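Local atomic coordinates of hydrogenase-specific maturation endopeptidase (Thermococcus kodakarensis, PDB entry 5IJA), a protein that probably acts as an endopeptidase in [NiFe] hydrogenase maturation, cleaving the precursor of the hydrogenase and so helping to activate that enzyme. Residues A[40-49]-A[96-107]; A[21-31]-A[136-147]. All coordinates share one frame; numbering follows the deposited sequence.

Interaction 1: A[40-49]-A[96-107]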
loop_
_atom_site.group_PDB
_atom_site.type_symbol
_atom_site.label_atom_id
_atom_site.label_comp_id
_atom_site.label_asym_id
_atom_site.label_seq_id
_atom_site.Cartn_x
_atom_site.Cartn_y
_atom_site.Cartn_z
ATOM N N ILE A 40 8.624 6.873 -3.886
ATOM C CA ILE A 40 8.320 7.236 -2.506
ATOM C C ILE A 40 8.638 8.715 -2.207
ATOM O O ILE A 40 8.074 9.301 -1.291
ATOM C CB ILE A 40 9.073 6.302 -1.528
ATOM C CG1 ILE A 40 8.536 6.467 -0.111
ATOM C CG2 ILE A 40 10.564 6.537 -1.595
ATOM C CD1 ILE A 40 7.051 6.208 -0.020
ATOM N N PHE A 41 9.501 9.342 -2.999
ATOM C CA PHE A 41 9.891 10.723 -2.701
ATOM C C PHE A 41 8.769 11.734 -2.972
ATOM O O PHE A 41 8.872 12.911 -2.603
ATOM C CB PHE A 41 11.165 11.083 -3.474
ATOM C CG PHE A 41 12.397 10.415 -2.924
ATOM C CD1 PHE A 41 12.697 10.512 -1.575
ATOM C CD2 PHE A 41 13.216 9.651 -3.733
ATOM C CE1 PHE A 41 13.816 9.892 -1.049
ATOM C CE2 PHE A 41 14.333 9.021 -3.218
ATOM C CZ PHE A 41 14.638 9.138 -1.877
ATOM N N ARG A 42 7.684 11.271 -3.595
ATOM C CA ARG A 42 6.459 12.065 -3.675
ATOM C C ARG A 42 5.937 12.438 -2.293
ATOM O O ARG A 42 5.225 13.419 -2.115
ATOM C CB ARG A 42 5.365 11.311 -4.433
ATOM C CG ARG A 42 5.690 11.044 -5.903
ATOM C CD ARG A 42 4.447 10.594 -6.658
ATOM N NE ARG A 42 4.683 10.523 -8.100
ATOM C CZ ARG A 42 3.814 10.026 -8.979
ATOM N NH1 ARG A 42 2.646 9.547 -8.561
ATOM N NH2 ARG A 42 4.113 10.003 -10.274
ATOM N N LEU A 43 6.292 11.630 -1.306
ATOM C CA LEU A 43 5.837 11.864 0.038
ATOM C C LEU A 43 6.460 13.122 0.653
ATOM O O LEU A 43 5.885 13.724 1.558
ATOM C CB LEU A 43 6.157 10.636 0.890
ATOM C CG LEU A 43 5.760 10.647 2.365
ATOM C CD1 LEU A 43 4.271 10.821 2.585
ATOM C CD2 LEU A 43 6.234 9.345 2.951
ATOM N N ALA A 44 7.657 13.483 0.202
ATOM C CA ALA A 44 8.327 14.659 0.756
ATOM C C ALA A 44 7.425 15.893 0.697
ATOM O O ALA A 44 7.283 16.631 1.680
ATOM C CB ALA A 44 9.636 14.918 0.017
ATOM N N ASN A 45 6.776 16.081 -0.446
ATOM C CA ASN A 45 5.912 17.236 -0.647
ATOM C C ASN A 45 4.536 17.115 0.004
ATOM O O ASN A 45 3.800 18.101 0.105
ATOM C CB ASN A 45 5.737 17.495 -2.146
ATOM C CG ASN A 45 7.016 17.954 -2.804
ATOM O OD1 ASN A 45 7.748 18.769 -2.244
ATOM N ND2 ASN A 45 7.297 17.436 -3.996
ATOM N N HIS A 46 4.181 15.918 0.454
ATOM C CA HIS A 46 2.804 15.668 0.857
ATOM C C HIS A 46 2.606 15.466 2.366
ATOM O O HIS A 46 1.571 15.836 2.923
ATOM C CB HIS A 46 2.278 14.441 0.109
ATOM C CG HIS A 46 0.813 14.196 0.309
ATOM N ND1 HIS A 46 -0.156 14.784 -0.477
ATOM C CD2 HIS A 46 0.151 13.436 1.214
ATOM C CE1 HIS A 46 -1.350 14.390 -0.072
ATOM N NE2 HIS A 46 -1.193 13.578 0.958
ATOM N N TYR A 47 3.583 14.848 3.018
ATOM C CA TYR A 47 3.435 14.479 4.424
ATOM C C TYR A 47 3.170 15.700 5.300
ATOM O O TYR A 47 3.811 16.738 5.131
ATOM C CB TYR A 47 4.686 13.756 4.920
ATOM C CG TYR A 47 4.548 13.281 6.355
ATOM C CD1 TYR A 47 3.603 12.323 6.699
ATOM C CD2 TYR A 47 5.375 13.776 7.355
ATOM C CE1 TYR A 47 3.462 11.891 8.007
ATOM C CE2 TYR A 47 5.243 13.351 8.669
ATOM C CZ TYR A 47 4.294 12.404 8.985
ATOM O OH TYR A 47 4.159 11.970 10.285
ATOM N N ASN A 48 2.230 15.570 6.229
ATOM C CA ASN A 48 1.840 16.677 7.100
ATOM C C ASN A 48 1.717 16.250 8.560
ATOM O O ASN A 48 0.822 16.701 9.284
ATOM C CB ASN A 48 0.516 17.283 6.615
ATOM C CG ASN A 48 0.198 18.625 7.276
ATOM O OD1 ASN A 48 1.088 19.439 7.528
ATOM N ND2 ASN A 48 -1.077 18.847 7.568
ATOM N N GLY A 49 2.604 15.359 8.994
ATOM C CA GLY A 49 2.656 14.977 10.401
ATOM C C GLY A 49 1.673 13.898 10.826
ATOM O O GLY A 49 1.481 13.660 12.029
ATOM N N GLY A 96 13.999 5.078 0.484
ATOM C CA GLY A 96 13.536 6.452 0.446
ATOM C C GLY A 96 12.668 6.755 1.651
ATOM O O GLY A 96 12.736 7.847 2.214
ATOM N N LEU A 97 11.845 5.794 2.060
ATOM C CA LEU A 97 11.036 6.018 3.254
ATOM C C LEU A 97 11.943 6.180 4.464
ATOM O O LEU A 97 11.680 7.023 5.316
ATOM C CB LEU A 97 10.043 4.880 3.486
ATOM C CG LEU A 97 9.091 5.079 4.672
ATOM C CD1 LEU A 97 8.192 6.316 4.457
ATOM C CD2 LEU A 97 8.260 3.815 4.865
ATOM N N LYS A 98 13.007 5.372 4.537
ATOM C CA LYS A 98 13.974 5.462 5.640
ATOM C C LYS A 98 14.630 6.841 5.707
ATOM O O LYS A 98 14.790 7.392 6.787
ATOM C CB LYS A 98 15.082 4.409 5.514
ATOM C CG LYS A 98 14.644 2.966 5.674
ATOM C CD LYS A 98 14.000 2.715 7.018
ATOM C CE LYS A 98 13.232 1.402 6.994
ATOM N NZ LYS A 98 12.193 1.394 5.914
ATOM N N LEU A 99 15.015 7.371 4.552
ATOM C CA LEU A 99 15.635 8.696 4.484
ATOM C C LEU A 99 14.659 9.764 4.966
ATOM O O LEU A 99 15.033 10.641 5.755
ATOM C CB LEU A 99 16.107 9.013 3.059
ATOM C CG LEU A 99 16.700 10.407 2.805
ATOM C CD1 LEU A 99 17.869 10.649 3.721
ATOM C CD2 LEU A 99 17.123 10.536 1.352
ATOM N N LEU A 100 13.412 9.697 4.492
ATOM C CA LEU A 100 12.417 10.680 4.904
ATOM C C LEU A 100 12.141 10.598 6.402
ATOM O O LEU A 100 11.887 11.605 7.035
ATOM C CB LEU A 100 11.122 10.505 4.129
ATOM C CG LEU A 100 11.301 10.817 2.651
ATOM C CD1 LEU A 100 10.023 10.456 1.886
ATOM C CD2 LEU A 100 11.621 12.285 2.485
ATOM N N MET A 101 12.177 9.396 6.963
ATOM C CA MET A 101 12.058 9.250 8.411
ATOM C C MET A 101 13.235 9.841 9.177
ATOM O O MET A 101 13.048 10.403 10.249
ATOM C CB MET A 101 11.906 7.774 8.784
ATOM C CG MET A 101 10.572 7.187 8.382
ATOM S SD MET A 101 10.477 5.427 8.764
ATOM C CE MET A 101 8.709 5.221 8.798
ATOM N N ALA A 102 14.440 9.716 8.631
ATOM C CA ALA A 102 15.622 10.311 9.260
ATOM C C ALA A 102 15.519 11.829 9.307
ATOM O O ALA A 102 16.177 12.482 10.127
ATOM C CB ALA A 102 16.867 9.912 8.533
ATOM N N LEU A 103 14.693 12.378 8.418
ATOM C CA LEU A 103 14.538 13.824 8.263
ATOM C C LEU A 103 13.305 14.401 8.945
ATOM O O LEU A 103 13.162 15.629 9.050
ATOM C CB LEU A 103 14.503 14.175 6.778
ATOM C CG LEU A 103 15.827 13.964 6.039
ATOM C CD1 LEU A 103 15.658 14.234 4.570
ATOM C CD2 LEU A 103 16.922 14.851 6.625
ATOM N N ASP A 104 12.412 13.531 9.411
ATOM C CA ASP A 104 11.187 13.981 10.056
ATOM C C ASP A 104 10.817 13.003 11.169
ATOM O O ASP A 104 10.367 11.889 10.905
ATOM C CB ASP A 104 10.065 14.115 9.010
ATOM C CG ASP A 104 8.816 14.824 9.544
ATOM O OD1 ASP A 104 8.580 14.829 10.771
ATOM O OD2 ASP A 104 8.039 15.361 8.717
ATOM N N GLU A 105 11.039 13.411 12.417
ATOM C CA GLU A 105 10.774 12.544 13.568
ATOM C C GLU A 105 9.331 12.083 13.648
ATOM O O GLU A 105 9.053 11.023 14.207
ATOM C CB GLU A 105 11.137 13.255 14.880
ATOM C CG GLU A 105 12.556 12.983 15.386
ATOM C CD GLU A 105 12.796 11.521 15.758
ATOM O OE1 GLU A 105 11.842 10.839 16.199
ATOM O OE2 GLU A 105 13.946 11.052 15.615
ATOM N N ARG A 106 8.402 12.863 13.106
ATOM C CA ARG A 106 7.002 12.468 13.174
ATOM C C ARG A 106 6.763 11.266 12.289
ATOM O O ARG A 106 5.991 10.371 12.644
ATOM C CB ARG A 106 6.064 13.607 12.754
ATOM C CG ARG A 106 6.252 14.894 13.546
ATOM C CD ARG A 106 5.523 16.039 12.870
ATOM N NE ARG A 106 6.035 16.263 11.526
ATOM C CZ ARG A 106 5.507 17.122 10.668
ATOM N NH1 ARG A 106 4.448 17.849 11.029
ATOM N NH2 ARG A 106 6.036 17.256 9.459
ATOM N N LEU A 107 7.418 11.270 11.127
ATOM C CA LEU A 107 7.293 10.172 10.178
ATOM C C LEU A 107 7.968 8.944 10.739
ATOM O O LEU A 107 7.460 7.822 10.616
ATOM C CB LEU A 107 7.901 10.534 8.833
ATOM C CG LEU A 107 7.668 9.502 7.723
ATOM C CD1 LEU A 107 6.205 9.321 7.457
ATOM C CD2 LEU A 107 8.372 9.954 6.447
HETATM O O HOH W 1 5.495 18.448 7.042
#
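I40 starts beside G96 and G49 ends beside R106, with 5.7 Å between the CA atoms of the latter pair, so the two segments run in the same general direction. I40 CG2 lies 3.6 Å from G96 CA, and a side chain at G96 would collide with it. F41 CZ touches the same glycine at CA. L100 CD1 fits between I40 O, the F41 ring and L43 CB, while its CD2 meets A44 CB. L43 CD2 reaches deeper, between L97 CD1 and L107 CD2, and L43 also packs on L4 and L6 of strand 3-8.

Y47 meets both apolar and charged partners. Its CG is anti to the backbone N (chi1 -177°), which swings the ring out to D104 and L107. L107 CD1 makes a CH-pi contact over one face, 4.0 Å from the Y47 ring centroid. G49 N lies over the opposite face. D104 OD2 comes to the ring edge in plane, 3.4 Å from Y47 CD2. The hydroxyl bonds to E50 O.

R106 grips D104 side-on. R106 NE reaches D104 OD1 at 3.0 Å, and R106 NH2 reaches D104 OD2 at 2.9 Å, each on a syn lone pair. These bonds keep carboxylate and guanidinium nearly coplanar, edge to edge. R106 N bonds to D104 OD1 from the anti side, out of the carboxylate plane. G49 CA covers one guanidinium face, and a water links R106 NH2 to Y47 O.

D104 is the N-cap of helix 105-109. The contact joins the loop between strands 33-37 and 52-59 to one helical layer of the family's alpha/beta/alpha sandwich.

Interaction 2: A[21-31]-A[136-147]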
loop_
_atom_site.group_PDB
_atom_site.type_symbol
_atom_site.label_atom_id
_atom_site.label_comp_id
_atom_site.label_asym_id
_atom_site.label_seq_id
_atom_site.Cartn_x
_atom_site.Cartn_y
_atom_site.Cartn_z
ATOM N N LYS A 21 -5.921 1.350 -7.307
ATOM C CA LYS A 21 -7.367 1.339 -7.461
ATOM C C LYS A 21 -8.041 1.470 -6.099
ATOM O O LYS A 21 -9.009 2.208 -5.936
ATOM C CB LYS A 21 -7.828 0.061 -8.169
ATOM C CG LYS A 21 -8.115 0.244 -9.669
ATOM C CD LYS A 21 -6.935 -0.161 -10.551
ATOM C CE LYS A 21 -7.300 -0.074 -12.042
ATOM N NZ LYS A 21 -6.246 -0.652 -12.936
ATOM N N ALA A 22 -7.521 0.743 -5.120
ATOM C CA ALA A 22 -7.991 0.892 -3.744
ATOM C C ALA A 22 -7.809 2.334 -3.264
ATOM O O ALA A 22 -8.718 2.924 -2.678
ATOM C CB ALA A 22 -7.261 -0.068 -2.854
ATOM N N GLY A 23 -6.647 2.914 -3.551
ATOM C CA GLY A 23 -6.397 4.310 -3.218
ATOM C C GLY A 23 -7.373 5.295 -3.846
ATOM O O GLY A 23 -7.892 6.197 -3.184
ATOM N N ARG A 24 -7.640 5.122 -5.131
ATOM C CA ARG A 24 -8.604 5.980 -5.808
ATOM C C ARG A 24 -9.997 5.860 -5.191
ATOM O O ARG A 24 -10.680 6.860 -5.015
ATOM C CB ARG A 24 -8.645 5.665 -7.304
ATOM C CG ARG A 24 -7.344 6.003 -8.005
ATOM C CD ARG A 24 -7.507 6.157 -9.511
ATOM N NE ARG A 24 -6.203 6.286 -10.151
ATOM C CZ ARG A 24 -5.623 5.316 -10.849
ATOM N NH1 ARG A 24 -6.246 4.156 -11.009
ATOM N NH2 ARG A 24 -4.425 5.506 -11.390
ATOM N N ILE A 25 -10.410 4.649 -4.833
ATOM C CA ILE A 25 -11.697 4.472 -4.152
ATOM C C ILE A 25 -11.717 5.223 -2.829
ATOM O O ILE A 25 -12.684 5.903 -2.506
ATOM C CB ILE A 25 -12.016 2.988 -3.884
ATOM C CG1 ILE A 25 -12.228 2.221 -5.184
ATOM C CG2 ILE A 25 -13.263 2.843 -3.027
ATOM C CD1 ILE A 25 -12.346 0.712 -4.977
ATOM N N LEU A 26 -10.649 5.085 -2.053
ATOM C CA LEU A 26 -10.556 5.801 -0.791
ATOM C C LEU A 26 -10.516 7.325 -1.001
ATOM O O LEU A 26 -11.109 8.072 -0.225
ATOM C CB LEU A 26 -9.332 5.321 -0.012
ATOM C CG LEU A 26 -9.437 3.869 0.454
ATOM C CD1 LEU A 26 -8.059 3.299 0.749
ATOM C CD2 LEU A 26 -10.350 3.756 1.669
ATOM N N ALA A 27 -9.832 7.777 -2.054
ATOM C CA ALA A 27 -9.740 9.208 -2.336
ATOM C C ALA A 27 -11.130 9.781 -2.656
ATOM O O ALA A 27 -11.497 10.848 -2.162
ATOM C CB ALA A 27 -8.762 9.477 -3.489
ATOM N N GLU A 28 -11.900 9.049 -3.459
ATOM C CA GLU A 28 -13.271 9.449 -3.793
ATOM C C GLU A 28 -14.138 9.501 -2.541
ATOM O O GLU A 28 -15.098 10.271 -2.471
ATOM C CB GLU A 28 -13.885 8.492 -4.822
ATOM C CG GLU A 28 -15.333 8.821 -5.175
ATOM C CD GLU A 28 -15.992 7.761 -6.042
ATOM O OE1 GLU A 28 -15.287 6.826 -6.480
ATOM O OE2 GLU A 28 -17.215 7.869 -6.289
ATOM N N LYS A 29 -13.782 8.699 -1.539
ATOM C CA LYS A 29 -14.534 8.661 -0.284
ATOM C C LYS A 29 -14.083 9.723 0.705
ATOM O O LYS A 29 -14.577 9.768 1.827
ATOM C CB LYS A 29 -14.413 7.295 0.385
ATOM C CG LYS A 29 -15.299 6.215 -0.186
ATOM C CD LYS A 29 -15.149 4.949 0.661
ATOM C CE LYS A 29 -16.003 3.810 0.120
ATOM N NZ LYS A 29 -15.964 2.639 1.031
ATOM N N GLY A 30 -13.119 10.548 0.296
ATOM C CA GLY A 30 -12.692 11.689 1.092
ATOM C C GLY A 30 -11.424 11.518 1.914
ATOM O O GLY A 30 -10.983 12.453 2.584
ATOM N N TYR A 31 -10.824 10.333 1.863
ATOM C CA TYR A 31 -9.646 10.061 2.681
ATOM C C TYR A 31 -8.416 10.739 2.131
ATOM O O TYR A 31 -8.342 11.054 0.937
ATOM C CB TYR A 31 -9.400 8.559 2.783
ATOM C CG TYR A 31 -10.453 7.834 3.575
ATOM C CD1 TYR A 31 -10.334 7.681 4.950
ATOM C CD2 TYR A 31 -11.572 7.303 2.947
ATOM C CE1 TYR A 31 -11.302 7.018 5.676
ATOM C CE2 TYR A 31 -12.540 6.637 3.661
ATOM C CZ TYR A 31 -12.406 6.497 5.022
ATOM O OH TYR A 31 -13.380 5.827 5.725
ATOM N N VAL A 136 -9.580 -5.741 -3.788
ATOM C CA VAL A 136 -9.591 -4.281 -3.636
ATOM C C VAL A 136 -10.683 -3.841 -2.669
ATOM O O VAL A 136 -10.484 -2.956 -1.830
ATOM C CB VAL A 136 -9.792 -3.575 -4.992
ATOM C CG1 VAL A 136 -10.040 -2.082 -4.786
ATOM C CG2 VAL A 136 -8.598 -3.821 -5.895
ATOM N N GLN A 137 -11.839 -4.480 -2.776
ATOM C CA GLN A 137 -12.948 -4.183 -1.884
ATOM C C GLN A 137 -12.588 -4.438 -0.426
ATOM O O GLN A 137 -12.854 -3.599 0.446
ATOM C CB GLN A 137 -14.171 -5.002 -2.297
ATOM C CG GLN A 137 -14.713 -4.584 -3.661
ATOM C CD GLN A 137 -15.158 -3.131 -3.673
ATOM O OE1 GLN A 137 -15.838 -2.672 -2.754
ATOM N NE2 GLN A 137 -14.760 -2.393 -4.706
ATOM N N LYS A 138 -11.951 -5.569 -0.149
ATOM C CA LYS A 138 -11.611 -5.850 1.243
ATOM C C LYS A 138 -10.443 -4.988 1.729
ATOM O O LYS A 138 -10.396 -4.632 2.907
ATOM C CB LYS A 138 -11.301 -7.329 1.458
ATOM C CG LYS A 138 -11.652 -7.750 2.890
ATOM C CD LYS A 138 -12.133 -9.192 3.003
ATOM C CE LYS A 138 -12.758 -9.429 4.386
ATOM N NZ LYS A 138 -12.712 -10.850 4.847
ATOM N N ALA A 139 -9.509 -4.654 0.835
ATOM C CA ALA A 139 -8.441 -3.727 1.199
ATOM C C ALA A 139 -9.014 -2.370 1.595
ATOM O O ALA A 139 -8.559 -1.749 2.565
ATOM C CB ALA A 139 -7.448 -3.570 0.050
ATOM N N VAL A 140 -10.019 -1.915 0.852
ATOM C CA VAL A 140 -10.664 -0.639 1.154
ATOM C C VAL A 140 -11.352 -0.678 2.522
ATOM O O VAL A 140 -11.277 0.290 3.291
ATOM C CB VAL A 140 -11.669 -0.259 0.050
ATOM C CG1 VAL A 140 -12.537 0.949 0.476
ATOM C CG2 VAL A 140 -10.920 0.060 -1.217
ATOM N N GLU A 141 -11.989 -1.803 2.829
ATOM C CA GLU A 141 -12.667 -1.985 4.120
ATOM C C GLU A 141 -11.709 -1.928 5.301
ATOM O O GLU A 141 -11.999 -1.293 6.317
ATOM C CB GLU A 141 -13.400 -3.317 4.160
ATOM C CG GLU A 141 -14.621 -3.404 3.277
ATOM C CD GLU A 141 -15.279 -4.763 3.394
ATOM O OE1 GLU A 141 -15.195 -5.359 4.495
ATOM O OE2 GLU A 141 -15.856 -5.243 2.393
ATOM N N ILE A 142 -10.572 -2.603 5.166
ATOM C CA ILE A 142 -9.540 -2.567 6.201
ATOM C C ILE A 142 -9.022 -1.148 6.397
ATOM O O ILE A 142 -8.896 -0.675 7.520
ATOM C CB ILE A 142 -8.370 -3.514 5.852
ATOM C CG1 ILE A 142 -8.872 -4.953 5.747
ATOM C CG2 ILE A 142 -7.255 -3.420 6.890
ATOM C CD1 ILE A 142 -7.817 -5.968 5.318
ATOM N N ALA A 143 -8.736 -0.453 5.304
ATOM C CA ALA A 143 -8.184 0.890 5.390
ATOM C C ALA A 143 -9.157 1.886 6.048
ATOM O O ALA A 143 -8.734 2.781 6.780
ATOM C CB ALA A 143 -7.795 1.383 4.004
ATOM N N GLU A 144 -10.454 1.750 5.771
ATOM C CA GLU A 144 -11.440 2.673 6.355
ATOM C C GLU A 144 -11.491 2.520 7.870
ATOM O O GLU A 144 -11.632 3.503 8.601
ATOM C CB GLU A 144 -12.834 2.451 5.742
ATOM C CG GLU A 144 -12.928 2.833 4.264
ATOM C CD GLU A 144 -14.332 3.250 3.832
ATOM O OE1 GLU A 144 -14.834 4.293 4.317
ATOM O OE2 GLU A 144 -14.930 2.537 2.998
ATOM N N LYS A 145 -11.370 1.283 8.334
ATOM C CA LYS A 145 -11.250 1.023 9.763
ATOM C C LYS A 145 -10.002 1.676 10.365
ATOM O O LYS A 145 -10.065 2.235 11.457
ATOM C CB LYS A 145 -11.256 -0.485 10.034
ATOM C CG LYS A 145 -12.504 -1.153 9.500
ATOM C CD LYS A 145 -12.516 -2.668 9.631
ATOM C CE LYS A 145 -13.908 -3.189 9.253
ATOM N NZ LYS A 145 -13.912 -4.614 8.828
ATOM N N LEU A 146 -8.874 1.623 9.657
ATOM C CA LEU A 146 -7.641 2.182 10.195
ATOM C C LEU A 146 -7.667 3.706 10.204
ATOM O O LEU A 146 -6.934 4.351 10.958
ATOM C CB LEU A 146 -6.429 1.673 9.397
ATOM C CG LEU A 146 -6.242 0.155 9.399
ATOM C CD1 LEU A 146 -5.058 -0.263 8.533
ATOM C CD2 LEU A 146 -6.055 -0.333 10.825
ATOM N N ALA A 147 -8.513 4.280 9.360
ATOM C CA ALA A 147 -8.572 5.724 9.202
ATOM C C ALA A 147 -9.824 6.282 9.860
ATOM O O ALA A 147 -10.819 6.558 9.188
ATOM C CB ALA A 147 -8.535 6.095 7.735
HETATM O O HOH W 2 -13.112 5.699 8.361
#
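Y31 and E144 meet nearly perpendicular, with ring and carboxylate planes 80° apart. Y31 OH donates to E144 OE1 at 2.5 Å, a short bond on the anti lone pair. OE1 lies at the ring edge, near its plane. Y31 CG is anti to the carbonyl carbon (chi1 -68°), which carries the ring toward the end of the other helix. There Y31 CE1 touches A147 CB at 3.6 Å. A water at the ring edge is hydrogen-bonded to Y31 OH, E144 O and A147 O, so it serves two carbonyls of the helix C-terminus. A phenylalanine in place of Y31 would probably leave E144 OE1 without its hydroxyl donor and that water with one partner fewer.

K29 stretches out to the other carboxylate oxygen and comes in crosswise to E144. The two charges probably pair, but K29 NZ and E144 OE2 are modelled too close for the detail to be trusted.

Helices 18-28 and 130-146 lie together on one side of the central sheet of the alpha/beta fold. The axes of 21-28 and 136-146 come within 9.3 Å and cross at -50°, consistent with ridges-into-grooves packing of ridges four residues apart. A22 and L26 also rest on I56 of strand 52-59.

V140 sits in the middle of the interface. Its CG1 meets I25 CG2, and its CG2 faces A22. V140 CG1 also lies 3.8 Å from L26 CD2. L26 and V140 lie side by side, pointing opposite ways. L26 then splits its methyls, CD1 to A143 CB and CD2 to E144 CG. The I25 side chain lies aslant V136, with I25 CD1 3.6 Å from V136 CG1.

How the interactions relate
Interactions 1 and 2 belong to two helical layers with the central sheet between them. Their centres are 22 Å apart. Their nearest atoms are about 8 Å apart, so they do not touch. Strand 33-37 links them along the chain: it follows Y31 of interaction 2 and precedes I40 of interaction 1. R42 also bonds to E35 O on that strand. Both segments of interaction 1 fall between the two segments of interaction 2 in sequence. Interaction 1 lies against strand 3-8 through L43, while interaction 2 lies against strand 52-59 through A22 and L26. Neither contact contains a metal or ligand, and both read as packing of the fold.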